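Local atomic coordinates of protein arginine N-methyltransferase SFM1 (Saccharomyces cerevisiae, PDB entry 5C74), a protein that transfers a methyl group from S-adenosyl-L-methionine to an arginine of ribosomal protein S3, producing the monomethylated form. Residues G11-E14 / W15-L18; Q137-T140 / D141-I144; I155-D159 / I160-D164; R169-K172 / N173-T176; V183-K186 / E187-I191. All blocks are in the same frame, centred on the assembly; numbering follows the deposited sequence.

Along the chain the five contacts follow in series, none nesting within or crossing another, and each is a local turn or cap. Contact 1 caps helix 14-27 after strand 2-6, and contact 2 caps helix 140-151 after strand 128-131. Contact 3 closes the turn that leads from that helix into strand 162-169; contact 4 turns this strand back into strand 174-177, and contact 5 folds the chain over after strand 181-183. Contacts 2, 3 and 5 touch one another, joining helix 140-151 to the small antiparallel sheet through Met138, Phe162, Thr142, Leu184 and Val183. Contacts 1 and 4 stand apart from that cluster, and both reach the second subunit.

Contact 1: residues G11-E14 / W15-L18; sequences GFSE and WVIL
The hydroxyl of Ser13 hangs over one face of the Trp15 indole, with OG 3.1 Å above the ring plane and displaced toward the rim near NE1. Val16 CG2 lies over the same face. Trp15 CG occupies the position between its backbone N and carbonyl carbon (chi1 65°), which swings the indole back beside the start of helix 14-27. Ser13, the N-cap residue, turns OG toward the helix, and Val16 N donates to Ser13 OG over 3.2 Å at 155°. On another flank Phe12 CB packs on Ile17 CG1 at 3.7 Å, a hydrophobic staple between the residue before the cap and the fourth helical one. Glu14 reaches past Ile17 and Leu18 at an oblique angle, its OE1 in a salt bridge with Arg49. Met196 and Leu199 of helix 196-205 also touch the indole, and Lys202 of the second subunit donates to Phe12 O. A serine in place of Trp15 would probably strip the flat cover from Ser13 OG and Val16 CG2 and open a gap against Leu199. The first turn is thus held by a polar cap at Ser13 and an apolar staple, with the serine oxygen meeting the indole through its face rather than through its N-H.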
loop_
_atom_site.group_PDB
_atom_site.type_symbol
_atom_site.label_atom_id
_atom_site.label_comp_id
_atom_site.label_asym_id
_atom_site.label_seq_id
_atom_site.Cartn_x
_atom_site.Cartn_y
_atom_site.Cartn_z
ATOM N N GLY A 11 -3.565 4.370 -0.817
ATOM C CA GLY A 11 -2.209 3.990 -0.471
ATOM C C GLY A 11 -1.480 3.146 -1.498
ATOM O O GLY A 11 -2.090 2.519 -2.362
ATOM N N PHE A 12 -0.158 3.144 -1.387
ATOM C CA PHE A 12 0.713 2.327 -2.216
ATOM C C PHE A 12 1.564 1.462 -1.311
ATOM O O PHE A 12 2.436 1.974 -0.626
ATOM C CB PHE A 12 1.625 3.194 -3.087
ATOM C CG PHE A 12 0.894 4.014 -4.115
ATOM C CD1 PHE A 12 0.196 5.157 -3.744
ATOM C CD2 PHE A 12 0.935 3.656 -5.455
ATOM C CE1 PHE A 12 -0.471 5.921 -4.686
ATOM C CE2 PHE A 12 0.266 4.417 -6.413
ATOM C CZ PHE A 12 -0.439 5.541 -6.027
ATOM N N SER A 13 1.313 0.163 -1.316
ATOM C CA SER A 13 2.145 -0.750 -0.541
ATOM C C SER A 13 3.548 -0.813 -1.135
ATOM O O SER A 13 3.750 -0.491 -2.306
ATOM C CB SER A 13 1.528 -2.130 -0.514
ATOM O OG SER A 13 1.615 -2.698 -1.806
ATOM N N GLU A 14 4.521 -1.230 -0.334
ATOM C CA GLU A 14 5.893 -1.250 -0.808
ATOM C C GLU A 14 6.036 -2.180 -2.011
ATOM O O GLU A 14 6.714 -1.831 -2.980
ATOM C CB GLU A 14 6.844 -1.658 0.324
ATOM C CG GLU A 14 8.314 -1.671 -0.063
ATOM C CD GLU A 14 8.860 -0.298 -0.462
ATOM O OE1 GLU A 14 8.230 0.741 -0.142
ATOM O OE2 GLU A 14 9.935 -0.268 -1.099
ATOM N N TRP A 15 5.368 -3.334 -1.989
ATOM C CA TRP A 15 5.516 -4.256 -3.114
ATOM C C TRP A 15 4.877 -3.672 -4.373
ATOM O O TRP A 15 5.412 -3.855 -5.475
ATOM C CB TRP A 15 4.934 -5.650 -2.802
ATOM C CG TRP A 15 3.443 -5.742 -2.567
ATOM C CD1 TRP A 15 2.793 -5.712 -1.362
ATOM C CD2 TRP A 15 2.431 -5.928 -3.562
ATOM N NE1 TRP A 15 1.436 -5.859 -1.552
ATOM C CE2 TRP A 15 1.190 -6.000 -2.895
ATOM C CE3 TRP A 15 2.453 -6.034 -4.962
ATOM C CZ2 TRP A 15 -0.018 -6.176 -3.573
ATOM C CZ3 TRP A 15 1.249 -6.217 -5.637
ATOM C CH2 TRP A 15 0.033 -6.279 -4.939
ATOM N N VAL A 16 3.773 -2.942 -4.216
ATOM C CA VAL A 16 3.148 -2.261 -5.363
ATOM C C VAL A 16 4.066 -1.175 -5.940
ATOM O O VAL A 16 4.187 -1.007 -7.163
ATOM C CB VAL A 16 1.788 -1.630 -4.970
ATOM C CG1 VAL A 16 1.344 -0.606 -5.988
ATOM C CG2 VAL A 16 0.715 -2.700 -4.804
ATOM N N ILE A 17 4.736 -0.437 -5.064
ATOM C CA ILE A 17 5.683 0.584 -5.531
ATOM C C ILE A 17 6.815 -0.065 -6.327
ATOM O O ILE A 17 7.226 0.442 -7.375
ATOM C CB ILE A 17 6.258 1.394 -4.356
ATOM C CG1 ILE A 17 5.139 2.238 -3.719
ATOM C CG2 ILE A 17 7.420 2.289 -4.830
ATOM C CD1 ILE A 17 5.544 2.904 -2.370
ATOM N N LEU A 18 7.307 -1.200 -5.850
ATOM C CA LEU A 18 8.356 -1.888 -6.585
ATOM C C LEU A 18 7.840 -2.378 -7.937
ATOM O O LEU A 18 8.555 -2.271 -8.945
ATOM C CB LEU A 18 8.921 -3.058 -5.776
ATOM C CG LEU A 18 9.590 -2.662 -4.454
ATOM C CD1 LEU A 18 10.142 -3.926 -3.765
ATOM C CD2 LEU A 18 10.709 -1.660 -4.714
#

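Contact 2: residues Q137-T140 / D141-I144; sequences QMTT and DTAI
Thr139 OG1 donates a short 2.7 Å hydrogen bond to Asp141 OD1, approaching from above the carboxylate plane, about 50° out of it. Two torsions make the meeting possible: chi1 of 65° tips Thr139 OG1 toward the helix, and with chi1 at 63° Asp141 folds CG back over its own main chain, bringing the carboxylate to the N-cap. The same threonine oxygen lies 3.0 Å from Thr142 OG1, the two side chains crossing obliquely. Water 1 joins Thr139 N, from which it accepts at 2.9 Å, to Thr142 OG1, bridging the cap residue and the third helical residue where a capping box would use a direct bond. Behind this polar group the helix begins in regular fashion, with Ala143 N bonded to Thr139 O at 2.9 Å and Ile144 N to Thr140 O. Met138 runs extended at about a right angle to Thr142; its SD is 3.8 Å from Ala143 CA, and its CB is 4.0 Å from Thr142 CG2. Thr139 also packs on Glu19 of helix 14-27, whose carboxylate comes close to that of Asp141, and on Glu206, from the tag of the second subunit. The helix N terminus and the Thr139 hydroxyl would probably offset part of the cost of having the Glu19 carboxylate so near, and the hydroxyl limits how the Asp141 carboxylate can turn.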
loop_
_atom_site.group_PDB
_atom_site.type_symbol
_atom_site.label_atom_id
_atom_site.label_comp_id
_atom_site.label_asym_id
_atom_site.label_seq_id
_atom_site.Cartn_x
_atom_site.Cartn_y
_atom_site.Cartn_z
ATOM N N GLN A 137 -2.841 -16.753 -12.815
ATOM C CA GLN A 137 -2.635 -15.380 -12.358
ATOM C C GLN A 137 -1.171 -14.962 -12.421
ATOM O O GLN A 137 -0.263 -15.748 -12.099
ATOM C CB GLN A 137 -3.155 -15.212 -10.923
ATOM C CG GLN A 137 -3.246 -13.745 -10.502
ATOM C CD GLN A 137 -4.173 -13.525 -9.323
ATOM O OE1 GLN A 137 -4.041 -14.175 -8.283
ATOM N NE2 GLN A 137 -5.122 -12.606 -9.481
ATOM N N MET A 138 -0.963 -13.718 -12.842
ATOM C CA MET A 138 0.342 -13.078 -12.906
ATOM C C MET A 138 0.343 -11.816 -12.063
ATOM O O MET A 138 -0.706 -11.177 -11.913
ATOM C CB MET A 138 0.691 -12.690 -14.353
ATOM C CG MET A 138 0.698 -13.853 -15.370
ATOM S SD MET A 138 0.874 -13.209 -17.090
ATOM C CE MET A 138 1.547 -14.703 -17.837
ATOM N N THR A 139 1.513 -11.424 -11.561
ATOM C CA THR A 139 1.663 -10.080 -11.022
ATOM C C THR A 139 1.476 -9.082 -12.160
ATOM O O THR A 139 1.619 -9.408 -13.349
ATOM C CB THR A 139 3.042 -9.837 -10.348
ATOM O OG1 THR A 139 4.090 -9.917 -11.331
ATOM C CG2 THR A 139 3.303 -10.875 -9.222
ATOM N N THR A 140 1.151 -7.851 -11.799
ATOM C CA THR A 140 0.877 -6.869 -12.827
ATOM C C THR A 140 2.096 -6.609 -13.711
ATOM O O THR A 140 1.970 -6.505 -14.935
ATOM C CB THR A 140 0.403 -5.571 -12.208
ATOM O OG1 THR A 140 -0.695 -5.869 -11.348
ATOM C CG2 THR A 140 -0.059 -4.618 -13.309
ATOM N N ASP A 141 3.278 -6.512 -13.112
ATOM C CA ASP A 141 4.474 -6.277 -13.926
ATOM C C ASP A 141 4.775 -7.454 -14.854
ATOM O O ASP A 141 5.251 -7.255 -15.972
ATOM C CB ASP A 141 5.685 -5.984 -13.052
ATOM C CG ASP A 141 6.042 -7.138 -12.163
ATOM O OD1 ASP A 141 5.220 -7.467 -11.282
ATOM O OD2 ASP A 141 7.142 -7.705 -12.337
ATOM N N THR A 142 4.484 -8.670 -14.404
ATOM C CA THR A 142 4.660 -9.855 -15.257
ATOM C C THR A 142 3.658 -9.834 -16.427
ATOM O O THR A 142 4.008 -10.155 -17.579
ATOM C CB THR A 142 4.480 -11.165 -14.468
ATOM O OG1 THR A 142 5.539 -11.300 -13.511
ATOM C CG2 THR A 142 4.535 -12.353 -15.427
ATOM N N ALA A 143 2.417 -9.449 -16.129
ATOM C CA ALA A 143 1.371 -9.392 -17.147
ATOM C C ALA A 143 1.750 -8.385 -18.223
ATOM O O ALA A 143 1.538 -8.630 -19.414
ATOM C CB ALA A 143 0.021 -9.026 -16.537
ATOM N N ILE A 144 2.304 -7.256 -17.798
ATOM C CA ILE A 144 2.728 -6.233 -18.738
ATOM C C ILE A 144 3.930 -6.723 -19.538
ATOM O O ILE A 144 3.974 -6.531 -20.750
ATOM C CB ILE A 144 3.026 -4.905 -18.020
ATOM C CG1 ILE A 144 1.690 -4.328 -17.527
ATOM C CG2 ILE A 144 3.757 -3.917 -18.972
ATOM C CD1 ILE A 144 1.780 -2.993 -16.837
HETATM O O HOH W 1 3.872 -13.015 -11.836
#

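Contact 3: residues I155-D159 / I160-D164; sequences IAFED and IKFID
A short 3-10 turn, residues 157-159, delivers the chain into strand 162-169, and the aromatic side chains of Phe157 and Phe162 meet across it. Phe162 places CE2 over one face of the Phe157 ring, 3.6 Å above its plane and off toward the rim. The planes are inclined at 36° with centroids 4.9 Å apart, an oblique pairing. Phe157 extends its ring with CG opposite the backbone N (chi1 -171°), which brings the ring back to Phe162 CE2 and CZ although its CB starts out away from the strand. At the backbone, Ile160 N donates to Phe157 O at 3.1 Å, coming from well above the carbonyl plane, and a weak second bond runs to Ala156 O. Water 2 donates to both Phe157 O and Ile160 O, linking the two carbonyls. Separately, Ile155 CG2 touches Ile160 CG1 at 3.8 Å, the two side chains crossing at about a right angle. Both phenylalanines rest on Thr146 of helix 140-151 and on Arg181 of strand 181-183. The turn therefore couples an apolar aromatic pair to a water-bridged backbone: contact between the rings rests on dispersion and shape, while the polar carbonyls are met by an amide and a solvent molecule.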
loop_
_atom_site.group_PDB
_atom_site.type_symbol
_atom_site.label_atom_id
_atom_site.label_comp_id
_atom_site.label_asym_id
_atom_site.label_seq_id
_atom_site.Cartn_x
_atom_site.Cartn_y
_atom_site.Cartn_z
ATOM N N ILE A 155 5.722 -12.601 -30.016
ATOM C CA ILE A 155 5.964 -13.952 -29.514
ATOM C C ILE A 155 4.659 -14.492 -28.954
ATOM O O ILE A 155 4.090 -13.917 -28.028
ATOM C CB ILE A 155 7.065 -13.957 -28.437
ATOM C CG1 ILE A 155 8.362 -13.374 -29.026
ATOM C CG2 ILE A 155 7.278 -15.373 -27.871
ATOM C CD1 ILE A 155 9.457 -13.127 -27.993
ATOM N N ALA A 156 4.162 -15.581 -29.526
ATOM C CA ALA A 156 2.914 -16.176 -29.053
ATOM C C ALA A 156 3.033 -16.648 -27.598
ATOM O O ALA A 156 4.086 -17.116 -27.176
ATOM C CB ALA A 156 2.515 -17.343 -29.952
ATOM N N PHE A 157 1.936 -16.553 -26.850
ATOM C CA PHE A 157 1.936 -16.934 -25.436
ATOM C C PHE A 157 2.563 -18.316 -25.206
ATOM O O PHE A 157 3.370 -18.491 -24.293
ATOM C CB PHE A 157 0.505 -16.904 -24.878
ATOM C CG PHE A 157 0.432 -17.082 -23.384
ATOM C CD1 PHE A 157 0.381 -18.344 -22.823
ATOM C CD2 PHE A 157 0.420 -15.982 -22.539
ATOM C CE1 PHE A 157 0.324 -18.508 -21.445
ATOM C CE2 PHE A 157 0.358 -16.138 -21.149
ATOM C CZ PHE A 157 0.312 -17.400 -20.609
ATOM N N GLU A 158 2.218 -19.285 -26.055
ATOM C CA GLU A 158 2.695 -20.657 -25.875
ATOM C C GLU A 158 4.206 -20.804 -26.088
ATOM O O GLU A 158 4.783 -21.840 -25.759
ATOM C CB GLU A 158 1.941 -21.613 -26.814
ATOM C CG GLU A 158 2.051 -21.269 -28.293
ATOM C CD GLU A 158 0.966 -20.302 -28.787
ATOM O OE1 GLU A 158 0.370 -19.561 -27.968
ATOM O OE2 GLU A 158 0.701 -20.303 -30.011
ATOM N N ASP A 159 4.844 -19.772 -26.633
ATOM C CA ASP A 159 6.290 -19.786 -26.865
ATOM C C ASP A 159 7.096 -19.009 -25.821
ATOM O O ASP A 159 8.330 -19.007 -25.855
ATOM C CB ASP A 159 6.610 -19.221 -28.239
ATOM C CG ASP A 159 6.131 -20.121 -29.359
ATOM O OD1 ASP A 159 6.002 -21.336 -29.122
ATOM O OD2 ASP A 159 5.878 -19.604 -30.461
ATOM N N ILE A 160 6.406 -18.322 -24.918
ATOM C CA ILE A 160 7.096 -17.650 -23.822
ATOM C C ILE A 160 7.484 -18.674 -22.761
ATOM O O ILE A 160 6.713 -19.583 -22.454
ATOM C CB ILE A 160 6.226 -16.527 -23.227
ATOM C CG1 ILE A 160 5.938 -15.486 -24.318
ATOM C CG2 ILE A 160 6.921 -15.858 -22.012
ATOM C CD1 ILE A 160 4.814 -14.502 -23.967
ATOM N N LYS A 161 8.699 -18.548 -22.245
ATOM C CA LYS A 161 9.167 -19.426 -21.178
ATOM C C LYS A 161 8.760 -18.873 -19.807
ATOM O O LYS A 161 9.224 -17.807 -19.397
ATOM C CB LYS A 161 10.682 -19.602 -21.271
ATOM C CG LYS A 161 11.122 -20.367 -22.537
ATOM C CD LYS A 161 12.618 -20.631 -22.532
ATOM C CE LYS A 161 13.051 -21.342 -23.813
ATOM N NZ LYS A 161 12.101 -22.437 -24.163
ATOM N N PHE A 162 7.882 -19.605 -19.120
ATOM C CA PHE A 162 7.400 -19.216 -17.787
ATOM C C PHE A 162 7.886 -20.174 -16.703
ATOM O O PHE A 162 8.342 -21.280 -17.000
ATOM C CB PHE A 162 5.866 -19.184 -17.729
ATOM C CG PHE A 162 5.211 -18.199 -18.663
ATOM C CD1 PHE A 162 5.233 -16.830 -18.394
ATOM C CD2 PHE A 162 4.510 -18.656 -19.776
ATOM C CE1 PHE A 162 4.599 -15.933 -19.236
ATOM C CE2 PHE A 162 3.875 -17.781 -20.624
ATOM C CZ PHE A 162 3.912 -16.404 -20.365
ATOM N N ILE A 163 7.770 -19.748 -15.445
ATOM C CA ILE A 163 7.835 -20.660 -14.310
ATOM C C ILE A 163 6.589 -20.402 -13.466
ATOM O O ILE A 163 6.219 -19.257 -13.231
ATOM C CB ILE A 163 9.121 -20.485 -13.454
ATOM C CG1 ILE A 163 9.143 -21.496 -12.300
ATOM C CG2 ILE A 163 9.273 -19.054 -12.915
ATOM C CD1 ILE A 163 10.505 -21.644 -11.645
ATOM N N ASP A 164 5.933 -21.467 -13.032
ATOM C CA ASP A 164 4.719 -21.341 -12.239
ATOM C C ASP A 164 5.029 -21.567 -10.771
ATOM O O ASP A 164 5.658 -22.569 -10.414
ATOM C CB ASP A 164 3.665 -22.355 -12.701
ATOM C CG ASP A 164 3.109 -22.037 -14.074
ATOM O OD1 ASP A 164 3.230 -20.870 -14.518
ATOM O OD2 ASP A 164 2.548 -22.960 -14.703
HETATM O O HOH W 2 4.066 -20.585 -22.639
#

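Contact 4: residues R169-K172 / N173-T176; sequences RFNK and NEAT. With NI (nickel (II) ion), chain E.
Backbone hydrogen bonds join Phe170 and Asn171 to Glu174: Phe170 N donates to Glu174 O at 3.0 Å, and Asn171 N makes a weak bond to the same oxygen. Asn171 O accepts in turn from two donors. Glu174 N comes from above the carbonyl plane at 3.3 Å, and Arg169 NH1 lies in that plane at 2.7 Å. Among the side-chain bonds, Asn171 OD1 takes Asn173 N on an in-plane lone pair at 2.8 Å, an Asx turn; chi1 of 57° tucks its CG in over the bend. The amide of Asn171 lies beside the Glu174 side chain, pointing the same way, with amide and carboxylate planes 79° apart.

Van der Waals packing involves the face of the Arg169 guanidinium, over whose centre Ala175 CB lies 3.6 Å from the plane. The edge of the Phe170 ring meets Thr176 OG1 at 3.7 Å, and Ile200 of helix 196-205 touches both residues. Metal binding falls to Glu174, whose OE1 is 1.9 Å from the nickel ion, with OE2 at 2.5 Å; His208 and His210 of the C-terminal purification tag supply the other protein ligands, so the site probably owes its existence to the construct. Thr176 pairs with a strand of the second subunit. A type I turn from Asn171 to Glu174, sharing both residues with a classic beta bulge, makes this a beta hairpin linking strands 162-169 and 174-177.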
loop_
_atom_site.group_PDB
_atom_site.type_symbol
_atom_site.label_atom_id
_atom_site.label_comp_id
_atom_site.label_asym_id
_atom_site.label_seq_id
_atom_site.Cartn_x
_atom_site.Cartn_y
_atom_site.Cartn_z
ATOM N N ARG A 169 14.161 -20.036 -1.657
ATOM C CA ARG A 169 14.695 -20.566 -0.400
ATOM C C ARG A 169 15.746 -19.626 0.205
ATOM O O ARG A 169 16.665 -19.195 -0.488
ATOM C CB ARG A 169 15.295 -21.969 -0.626
ATOM C CG ARG A 169 15.797 -22.623 0.669
ATOM C CD ARG A 169 15.854 -24.144 0.606
ATOM N NE ARG A 169 14.529 -24.766 0.623
ATOM C CZ ARG A 169 13.742 -24.844 1.693
ATOM N NH1 ARG A 169 14.113 -24.312 2.852
ATOM N NH2 ARG A 169 12.560 -25.434 1.596
ATOM N N PHE A 170 15.610 -19.312 1.492
ATOM C CA PHE A 170 16.536 -18.392 2.162
ATOM C C PHE A 170 17.417 -19.097 3.194
ATOM O O PHE A 170 18.448 -18.567 3.605
ATOM C CB PHE A 170 15.758 -17.253 2.817
ATOM C CG PHE A 170 14.849 -16.535 1.862
ATOM C CD1 PHE A 170 15.380 -15.763 0.839
ATOM C CD2 PHE A 170 13.471 -16.657 1.962
ATOM C CE1 PHE A 170 14.560 -15.119 -0.062
ATOM C CE2 PHE A 170 12.639 -16.010 1.067
ATOM C CZ PHE A 170 13.186 -15.236 0.054
ATOM N N ASN A 171 16.996 -20.288 3.607
ATOM C CA ASN A 171 17.828 -21.188 4.408
ATOM C C ASN A 171 17.178 -22.562 4.454
ATOM O O ASN A 171 16.141 -22.782 3.831
ATOM C CB ASN A 171 18.065 -20.649 5.826
ATOM C CG ASN A 171 16.781 -20.393 6.587
ATOM O OD1 ASN A 171 16.075 -21.324 6.972
ATOM N ND2 ASN A 171 16.483 -19.120 6.829
ATOM N N LYS A 172 17.779 -23.497 5.185
ATOM C CA LYS A 172 17.285 -24.866 5.147
ATOM C C LYS A 172 15.897 -24.989 5.780
ATOM O O LYS A 172 15.171 -25.940 5.496
ATOM C CB LYS A 172 18.279 -25.825 5.824
ATOM C CG LYS A 172 18.630 -25.501 7.269
ATOM C CD LYS A 172 19.728 -26.447 7.763
ATOM C CE LYS A 172 20.164 -26.144 9.188
ATOM N NZ LYS A 172 19.109 -26.465 10.190
ATOM N N ASN A 173 15.513 -24.018 6.603
ATOM C CA ASN A 173 14.214 -24.075 7.272
ATOM C C ASN A 173 13.142 -23.126 6.729
ATOM O O ASN A 173 12.022 -23.106 7.245
ATOM C CB ASN A 173 14.388 -23.798 8.762
ATOM C CG ASN A 173 15.219 -24.859 9.461
ATOM O OD1 ASN A 173 15.166 -26.038 9.108
ATOM N ND2 ASN A 173 15.997 -24.442 10.451
ATOM N N GLU A 174 13.467 -22.337 5.709
ATOM C CA GLU A 174 12.556 -21.277 5.281
ATOM C C GLU A 174 12.612 -21.048 3.782
ATOM O O GLU A 174 13.676 -20.809 3.214
ATOM C CB GLU A 174 12.869 -19.952 5.989
ATOM C CG GLU A 174 12.714 -19.931 7.508
ATOM C CD GLU A 174 11.290 -20.168 7.978
ATOM O OE1 GLU A 174 10.347 -19.965 7.177
ATOM O OE2 GLU A 174 11.115 -20.552 9.162
ATOM N N ALA A 175 11.454 -21.119 3.145
ATOM C CA ALA A 175 11.334 -20.778 1.728
ATOM C C ALA A 175 9.989 -20.121 1.534
ATOM O O ALA A 175 9.066 -20.376 2.298
ATOM C CB ALA A 175 11.473 -22.013 0.852
ATOM N N THR A 176 9.881 -19.269 0.521
ATOM C CA THR A 176 8.618 -18.607 0.236
ATOM C C THR A 176 8.184 -18.940 -1.175
ATOM O O THR A 176 8.958 -18.786 -2.117
ATOM C CB THR A 176 8.719 -17.081 0.399
ATOM O OG1 THR A 176 9.046 -16.774 1.756
ATOM C CG2 THR A 176 7.385 -16.412 0.050
HETATM NI NI NI E . 8.830 -20.279 8.200
HETATM O O HOH W 3 8.937 -20.559 9.861
#

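Contact 5: residues V183-K186 / E187-I191; sequences VLDK and EGKPI
A chi1 of 66° at Asp185 folds the carboxylate in over Glu187 and Lys189. There OD1 accepts two backbone amides, Glu187 N at 2.8 Å and Lys189 N at 2.9 Å. They come from opposite faces of the carboxylate plane, each about 50° out of it, gripping the oxygen between them. OD2 turns to water: water 5 donates to it and to Pro190 O, while water 6 donates to it and to Glu187 OE1. The two side chains cross at about a right angle, their carboxylate planes 50° apart, with Asp185 OD2 3.7 Å from Glu187 OE1, and water 6 probably eases their repulsion. The backbone forms a type I turn from Asp185 to Gly188, closed by Gly188 N to Asp185 O at 3.1 Å; with Asp185 N bonded to Lys189 O and Gly188 at positive phi, this is the type I turn plus G1 bulge of a tight beta hairpin. An alanine in place of Asp185 would probably leave the amides of Glu187 and Lys189 without their shared acceptor and the turn less firmly fixed. Nearer the hairpin's base Ile191 N donates to Val183 O at 2.8 Å, nearly in line with the carbonyl. Val183 CG1 and Ile191 CD1 lie side by side at 3.9 Å, both residues resting on Arg145 of helix 140-151. Leu184 CD2 bends back to within 3.4 Å of Gly188 O.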
loop_
_atom_site.group_PDB
_atom_site.type_symbol
_atom_site.label_atom_id
_atom_site.label_comp_id
_atom_site.label_asym_id
_atom_site.label_seq_id
_atom_site.Cartn_x
_atom_site.Cartn_y
_atom_site.Cartn_z
ATOM N N VAL A 183 7.631 -14.713 -15.909
ATOM C CA VAL A 183 8.464 -14.869 -17.104
ATOM C C VAL A 183 9.883 -15.201 -16.660
ATOM O O VAL A 183 10.379 -14.612 -15.700
ATOM C CB VAL A 183 8.476 -13.573 -17.966
ATOM C CG1 VAL A 183 9.450 -13.705 -19.142
ATOM C CG2 VAL A 183 7.062 -13.254 -18.459
ATOM N N LEU A 184 10.527 -16.138 -17.350
ATOM C CA LEU A 184 11.909 -16.485 -17.058
ATOM C C LEU A 184 12.898 -15.577 -17.775
ATOM O O LEU A 184 12.672 -15.202 -18.933
ATOM C CB LEU A 184 12.177 -17.926 -17.460
ATOM C CG LEU A 184 11.535 -18.959 -16.534
ATOM C CD1 LEU A 184 11.722 -20.346 -17.113
ATOM C CD2 LEU A 184 12.156 -18.866 -15.130
ATOM N N ASP A 185 14.002 -15.254 -17.108
ATOM C CA ASP A 185 15.114 -14.608 -17.797
ATOM C C ASP A 185 15.947 -15.677 -18.497
ATOM O O ASP A 185 15.612 -16.865 -18.457
ATOM C CB ASP A 185 15.965 -13.746 -16.839
ATOM C CG ASP A 185 16.712 -14.554 -15.759
ATOM O OD1 ASP A 185 16.936 -15.776 -15.897
ATOM O OD2 ASP A 185 17.106 -13.920 -14.754
ATOM N N LYS A 186 17.039 -15.268 -19.131
ATOM C CA LYS A 186 17.793 -16.202 -19.957
ATOM C C LYS A 186 18.703 -17.099 -19.124
ATOM O O LYS A 186 19.393 -17.956 -19.662
ATOM C CB LYS A 186 18.589 -15.433 -21.014
ATOM C CG LYS A 186 17.673 -14.680 -21.992
ATOM C CD LYS A 186 18.430 -13.996 -23.136
ATOM C CE LYS A 186 17.475 -13.129 -23.955
ATOM N NZ LYS A 186 18.142 -12.445 -25.110
ATOM N N GLU A 187 18.696 -16.909 -17.809
ATOM C CA GLU A 187 19.415 -17.813 -16.920
ATOM C C GLU A 187 18.455 -18.786 -16.231
ATOM O O GLU A 187 18.867 -19.596 -15.402
ATOM C CB GLU A 187 20.216 -17.032 -15.878
ATOM C CG GLU A 187 21.391 -16.250 -16.452
ATOM C CD GLU A 187 20.954 -15.030 -17.247
ATOM O OE1 GLU A 187 20.191 -14.199 -16.702
ATOM O OE2 GLU A 187 21.365 -14.909 -18.420
ATOM N N GLY A 188 17.176 -18.713 -16.581
ATOM C CA GLY A 188 16.190 -19.632 -16.033
ATOM C C GLY A 188 15.629 -19.193 -14.690
ATOM O O GLY A 188 15.113 -20.003 -13.914
ATOM N N LYS A 189 15.720 -17.904 -14.407
ATOM C CA LYS A 189 15.226 -17.402 -13.136
ATOM C C LYS A 189 14.042 -16.489 -13.379
ATOM O O LYS A 189 14.010 -15.750 -14.369
ATOM C CB LYS A 189 16.329 -16.674 -12.369
ATOM C CG LYS A 189 17.576 -17.522 -12.154
ATOM C CD LYS A 189 18.691 -16.721 -11.502
ATOM C CE LYS A 189 18.484 -16.622 -10.004
ATOM N NZ LYS A 189 18.601 -17.963 -9.354
ATOM N N PRO A 190 13.055 -16.539 -12.474
ATOM C CA PRO A 190 11.878 -15.693 -12.671
ATOM C C PRO A 190 12.270 -14.211 -12.614
ATOM O O PRO A 190 13.131 -13.806 -11.827
ATOM C CB PRO A 190 10.951 -16.101 -11.513
ATOM C CG PRO A 190 11.891 -16.611 -10.434
ATOM C CD PRO A 190 13.031 -17.271 -11.189
ATOM N N ILE A 191 11.666 -13.409 -13.481
ATOM C CA ILE A 191 11.944 -11.985 -13.509
ATOM C C ILE A 191 11.076 -11.279 -12.487
ATOM O O ILE A 191 9.849 -11.289 -12.602
ATOM C CB ILE A 191 11.692 -11.392 -14.912
ATOM C CG1 ILE A 191 12.682 -12.013 -15.913
ATOM C CG2 ILE A 191 11.813 -9.862 -14.896
ATOM C CD1 ILE A 191 12.347 -11.691 -17.386
HETATM O O HOH W 4 7.886 -12.138 -14.539
HETATM O O HOH W 5 15.648 -12.969 -12.698
HETATM O O HOH W 6 19.759 -13.986 -14.015
#